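Long-range contacts in Doc8: Type I dockerin repeat domain from family 9 glycoside hydrolase WP_009982745[Ruminococcus flavefaciens] (Ruminococcus flavefaciens FD-1, PDB 5M2S), which probably docks its parent family 9 glycoside hydrolase onto a cohesin module of the cellulosome, through a calcium-binding type I dockerin fold: residues B[37-42]-B[90-94]; B[45-49]-B[82-87]. All coordinates share one frame; numbering follows the deposited sequence.

Interaction 1: B[37-42]-B[90-94]; sequences VDISDA and IQKYL. With CA (calcium ion), chain G.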
loop_
_atom_site.group_PDB
_atom_site.type_symbol
_atom_site.label_atom_id
_atom_site.label_comp_id
_atom_site.label_asym_id
_atom_site.label_seq_id
_atom_site.Cartn_x
_atom_site.Cartn_y
_atom_site.Cartn_z
ATOM N N VAL B 37 11.052 -9.142 -3.880
ATOM C CA VAL B 37 10.639 -8.657 -2.551
ATOM C C VAL B 37 9.585 -7.569 -2.767
ATOM O O VAL B 37 9.849 -6.516 -3.381
ATOM C CB VAL B 37 11.820 -8.148 -1.714
ATOM C CG1 VAL B 37 11.355 -7.655 -0.347
ATOM C CG2 VAL B 37 12.801 -9.304 -1.531
ATOM N N ASP B 38 8.373 -7.873 -2.333
ATOM C CA ASP B 38 7.275 -6.920 -2.429
ATOM C C ASP B 38 6.303 -7.131 -1.264
ATOM O O ASP B 38 6.554 -7.932 -0.346
ATOM C CB ASP B 38 6.607 -6.978 -3.812
ATOM C CG ASP B 38 5.863 -8.268 -4.076
ATOM O OD1 ASP B 38 5.528 -9.016 -3.122
ATOM O OD2 ASP B 38 5.536 -8.516 -5.278
ATOM N N ILE B 39 5.204 -6.398 -1.282
ATOM C CA ILE B 39 4.343 -6.357 -0.110
ATOM C C ILE B 39 3.693 -7.704 0.144
ATOM O O ILE B 39 3.257 -7.960 1.269
ATOM C CB ILE B 39 3.335 -5.185 -0.186
ATOM C CG1 ILE B 39 2.641 -4.927 1.146
ATOM C CG2 ILE B 39 2.314 -5.389 -1.294
ATOM C CD1 ILE B 39 3.501 -4.260 2.188
ATOM N N SER B 40 3.626 -8.583 -0.869
ATOM C CA SER B 40 3.082 -9.947 -0.637
ATOM C C SER B 40 3.932 -10.747 0.360
ATOM O O SER B 40 3.459 -11.681 1.048
ATOM C CB SER B 40 2.917 -10.779 -1.934
ATOM O OG SER B 40 1.712 -10.462 -2.652
ATOM N N ASP B 41 5.207 -10.393 0.433
ATOM C CA ASP B 41 6.083 -11.017 1.424
ATOM C C ASP B 41 5.685 -10.616 2.834
ATOM O O ASP B 41 5.722 -11.452 3.720
ATOM C CB ASP B 41 7.541 -10.679 1.095
ATOM C CG ASP B 41 7.993 -11.304 -0.214
ATOM O OD1 ASP B 41 7.920 -12.560 -0.313
ATOM O OD2 ASP B 41 8.415 -10.581 -1.141
ATOM N N ALA B 42 5.258 -9.367 3.051
ATOM C CA ALA B 42 4.733 -8.989 4.348
ATOM C C ALA B 42 3.411 -9.694 4.644
ATOM O O ALA B 42 3.180 -10.163 5.768
ATOM C CB ALA B 42 4.585 -7.456 4.453
ATOM N N ILE B 90 10.021 -5.338 6.088
ATOM C CA ILE B 90 9.789 -5.408 4.644
ATOM C C ILE B 90 9.058 -4.136 4.194
ATOM O O ILE B 90 9.434 -3.522 3.181
ATOM C CB ILE B 90 9.037 -6.707 4.264
ATOM C CG1 ILE B 90 9.940 -7.919 4.536
ATOM C CG2 ILE B 90 8.552 -6.672 2.814
ATOM C CD1 ILE B 90 9.222 -9.237 4.417
ATOM N N GLN B 91 8.014 -3.734 4.926
ATOM C CA GLN B 91 7.319 -2.475 4.621
ATOM C C GLN B 91 8.265 -1.278 4.642
ATOM O O GLN B 91 8.204 -0.433 3.747
ATOM C CB GLN B 91 6.158 -2.225 5.569
ATOM C CG GLN B 91 5.021 -3.188 5.367
ATOM C CD GLN B 91 3.940 -2.957 6.397
ATOM O OE1 GLN B 91 3.910 -3.632 7.442
ATOM N NE2 GLN B 91 3.096 -1.967 6.161
ATOM N N LYS B 92 9.149 -1.211 5.634
ATOM C CA LYS B 92 10.088 -0.086 5.710
ATOM C C LYS B 92 11.004 -0.052 4.488
ATOM O O LYS B 92 11.291 1.006 3.890
ATOM C CB LYS B 92 10.915 -0.161 6.983
ATOM C CG LYS B 92 10.174 0.087 8.295
ATOM C CD LYS B 92 11.148 -0.057 9.453
ATOM C CE LYS B 92 10.453 0.082 10.795
ATOM N NZ LYS B 92 11.461 0.219 11.889
ATOM N N TYR B 93 11.516 -1.223 4.133
ATOM C CA TYR B 93 12.382 -1.349 2.957
ATOM C C TYR B 93 11.674 -0.874 1.689
ATOM O O TYR B 93 12.205 -0.065 0.890
ATOM C CB TYR B 93 12.824 -2.810 2.811
ATOM C CG TYR B 93 13.543 -3.034 1.541
ATOM C CD1 TYR B 93 14.816 -2.499 1.353
ATOM C CD2 TYR B 93 12.948 -3.721 0.499
ATOM C CE1 TYR B 93 15.473 -2.652 0.151
ATOM C CE2 TYR B 93 13.604 -3.892 -0.712
ATOM C CZ TYR B 93 14.856 -3.358 -0.876
ATOM O OH TYR B 93 15.490 -3.542 -2.089
ATOM N N LEU B 94 10.442 -1.327 1.512
ATOM C CA LEU B 94 9.657 -0.943 0.321
ATOM C C LEU B 94 9.410 0.560 0.231
ATOM O O LEU B 94 9.336 1.124 -0.884
ATOM C CB LEU B 94 8.351 -1.736 0.266
ATOM C CG LEU B 94 8.531 -3.225 0.016
ATOM C CD1 LEU B 94 7.228 -3.933 0.281
ATOM C CD2 LEU B 94 9.012 -3.574 -1.374
HETATM CA CA CA G . 8.500 -12.482 -2.693
HETATM O O HOH W 1 6.499 -11.504 -3.550
#

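Interaction 2: B[45-49]-B[82-87]; sequences IMQSL and ITNADA. With CA (calcium ion), chain F.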
loop_
_atom_site.group_PDB
_atom_site.type_symbol
_atom_site.label_atom_id
_atom_site.label_comp_id
_atom_site.label_asym_id
_atom_site.label_seq_id
_atom_site.Cartn_x
_atom_site.Cartn_y
_atom_site.Cartn_z
ATOM N N ILE B 45 3.984 -13.439 5.840
ATOM C CA ILE B 45 4.426 -13.452 7.206
ATOM C C ILE B 45 3.234 -13.216 8.150
ATOM O O ILE B 45 3.049 -13.956 9.113
ATOM C CB ILE B 45 5.541 -12.390 7.432
ATOM C CG1 ILE B 45 6.872 -12.842 6.781
ATOM C CG2 ILE B 45 5.774 -12.118 8.935
ATOM C CD1 ILE B 45 7.909 -11.722 6.676
ATOM N N MET B 46 2.401 -12.206 7.860
ATOM C CA MET B 46 1.272 -11.914 8.746
ATOM C C MET B 46 0.291 -13.073 8.773
ATOM O O MET B 46 -0.257 -13.397 9.823
ATOM C CB MET B 46 0.538 -10.642 8.343
ATOM C CG MET B 46 1.351 -9.381 8.496
ATOM S SD MET B 46 2.116 -9.174 10.119
ATOM C CE MET B 46 0.627 -9.185 11.149
ATOM N N GLN B 47 0.095 -13.718 7.632
ATOM C CA GLN B 47 -0.829 -14.841 7.562
ATOM C C GLN B 47 -0.308 -16.020 8.351
ATOM O O GLN B 47 -1.089 -16.671 9.090
ATOM C CB GLN B 47 -1.054 -15.244 6.117
ATOM C CG GLN B 47 -1.818 -14.216 5.312
ATOM C CD GLN B 47 -2.033 -14.695 3.904
ATOM O OE1 GLN B 47 -1.133 -15.264 3.313
ATOM N NE2 GLN B 47 -3.235 -14.485 3.370
ATOM N N SER B 48 0.991 -16.291 8.233
ATOM C CA SER B 48 1.585 -17.397 8.996
ATOM C C SER B 48 1.411 -17.189 10.491
ATOM O O SER B 48 1.133 -18.148 11.226
ATOM C CB SER B 48 3.065 -17.576 8.674
ATOM O OG SER B 48 3.651 -18.571 9.511
ATOM N N LEU B 49 1.579 -15.947 10.950
ATOM C CA LEU B 49 1.445 -15.630 12.365
ATOM C C LEU B 49 -0.022 -15.653 12.841
ATOM O O LEU B 49 -0.312 -16.105 13.961
ATOM C CB LEU B 49 2.068 -14.263 12.629
ATOM C CG LEU B 49 3.602 -14.234 12.462
ATOM C CD1 LEU B 49 4.114 -12.810 12.475
ATOM C CD2 LEU B 49 4.282 -15.066 13.524
ATOM N N ILE B 82 10.488 -15.730 12.728
ATOM C CA ILE B 82 9.495 -14.867 12.124
ATOM C C ILE B 82 8.586 -14.261 13.170
ATOM O O ILE B 82 7.926 -14.979 13.964
ATOM C CB ILE B 82 8.691 -15.614 11.051
ATOM C CG1 ILE B 82 9.607 -16.052 9.900
ATOM C CG2 ILE B 82 7.542 -14.738 10.557
ATOM C CD1 ILE B 82 10.231 -14.917 9.093
ATOM N N THR B 83 8.579 -12.929 13.207
ATOM C CA THR B 83 7.651 -12.193 14.049
ATOM C C THR B 83 7.030 -11.054 13.242
ATOM O O THR B 83 7.432 -10.803 12.110
ATOM C CB THR B 83 8.331 -11.580 15.291
ATOM O OG1 THR B 83 9.106 -10.422 14.935
ATOM C CG2 THR B 83 9.209 -12.582 15.988
ATOM N N ASN B 84 6.084 -10.340 13.860
ATOM C CA ASN B 84 5.438 -9.196 13.197
ATOM C C ASN B 84 6.468 -8.190 12.673
ATOM O O ASN B 84 6.295 -7.592 11.603
ATOM C CB ASN B 84 4.468 -8.472 14.144
ATOM C CG ASN B 84 3.163 -9.219 14.364
ATOM O OD1 ASN B 84 2.769 -10.097 13.580
ATOM N ND2 ASN B 84 2.457 -8.862 15.449
ATOM N N ALA B 85 7.550 -7.995 13.431
ATOM C CA ALA B 85 8.564 -7.026 13.068
ATOM C C ALA B 85 9.268 -7.338 11.765
ATOM O O ALA B 85 9.804 -6.433 11.117
ATOM C CB ALA B 85 9.582 -6.893 14.189
ATOM N N ASP B 86 9.282 -8.606 11.352
ATOM C CA ASP B 86 9.837 -8.966 10.027
ATOM C C ASP B 86 8.997 -8.380 8.873
ATOM O O ASP B 86 9.538 -7.857 7.883
ATOM C CB ASP B 86 9.973 -10.481 9.917
ATOM C CG ASP B 86 11.027 -11.036 10.871
ATOM O OD1 ASP B 86 12.210 -10.635 10.768
ATOM O OD2 ASP B 86 10.672 -11.821 11.770
ATOM N N ALA B 87 7.678 -8.462 9.026
ATOM C CA ALA B 87 6.749 -7.856 8.062
ATOM C C ALA B 87 6.923 -6.355 8.028
ATOM O O ALA B 87 7.011 -5.764 6.954
ATOM C CB ALA B 87 5.318 -8.217 8.398
HETATM CA CA CA F . 12.916 -11.946 12.811
HETATM O O HOH W 2 11.811 -10.335 14.240
#

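Interaction 1: B[37-42]-B[90-94]
Leu94 reaches across from the last turn of helix 84-94 and lays its two methyls on the backbone that leads into helix 39-50. CD1 sits 3.6 Å from Ile39 N, while CD2 takes the neighbouring spot, 3.7 Å from Val37 O. Its side chain crosses that of Ile39 at about a right angle, with CD1 4.1 Å from Ile39 CB. With CG1 opposite its own nitrogen (chi1 -167°) and a further bend at chi2 (74°), Ile39 brings CD1 across Gln91 at a slant, 3.7 Å from Gln91 CG. That meeting involves only the aliphatic part of Gln91; its amide OE1 and NE2 are hydrogen-bonded to a basic and a polar side chain of the other protein in the complex. One turn back, Ile90 splits its two branches: CD1 lies 4.0 Å from Asp41 CB, and CG2 lies against Asp38 O, Val37 CG1 and the methyl of Ala42. Val37 CG1 also meets the Tyr93 ring obliquely, at CD2.

Behind this apolar surface lies the calcium loop. Asp38 N-caps helix 39-50 and forms a capping box with Asp41: Asp38 N donates to the anti lone pair of Asp41 OD2 in a nearly straight bond (164°), and Ser40 N meets Asp38 OD1 from above the carboxylate plane. Asp41 also grips calcium with both oxygens, each at 2.5 Å, in a site completed by Asp30, Asn32, Asp34, the carbonyl of Ile36 and a water that donates to Asp38 OD1.

No hydrogen bond spans the two segments; they meet through van der Waals contacts of methyl groups with side chains and backbone. Asp41 has its methylene against Ile90 and its carboxylate on the metal, so calcium binding is probably coupled to the seating of the two helices.

Interaction 2: B[45-49]-B[82-87]
Ile45 packs where the second calcium loop of this dockerin passes into its helix, an F-hand-like loop-helix unit. Its CG2, opposite its own nitrogen across the CA-CB bond (chi1 -73° for CG1), lies 3.6 Å from Ile82 CG2, the two side chains crossing at about a right angle. The same methyl touches Ala87 CB, and CD1 reaches Asp86 CB at 4.0 Å. Met46 bends at chi2 and chi3, bringing SD to 3.8 Å from Ala87 CB. Leu49 straddles the helix start, with CD2 against Ile82 O and CD1 near the backbone between Thr83 and Asn84.

The next shell fixes this surface. Thr83 and Asp86 form a capping box, in which Thr83 N donates to the anti lone pair of Asp86 OD2 at 2.8 Å; a second capping bond, from Ala85 N to Thr83 OG1, is weak. Further out, the side chains of Asp74 and Asn80 and the carbonyls of Asn76 and Gly81 join Asp86 around the calcium. Asp86 binds that ion through OD1 and OD2, both 2.5 Å from it, and a water 2.4 Å from the calcium links it to Thr83 OG1.

How the interactions relate
From the N terminus, the chain first wraps a calcium ion and enters helix 39-50, whose start supplies 37-42 and whose later turns supply 45-49. It then runs through helices 52-55 and 67-72 to the second calcium loop, and 82-87 returns to 45-49, closing interaction 2. Helix 84-94 carries on to 90-94, which meets 37-42 and closes interaction 1, and the loop of interaction 2 is nested inside it. Both contacts therefore join the same antiparallel helix pair, each at the calcium-bound start of one helix. Their centres lie 11 Å apart, and the seam is continuous: Ile90 CD1 packs 3.6 Å from Ile45 CD1.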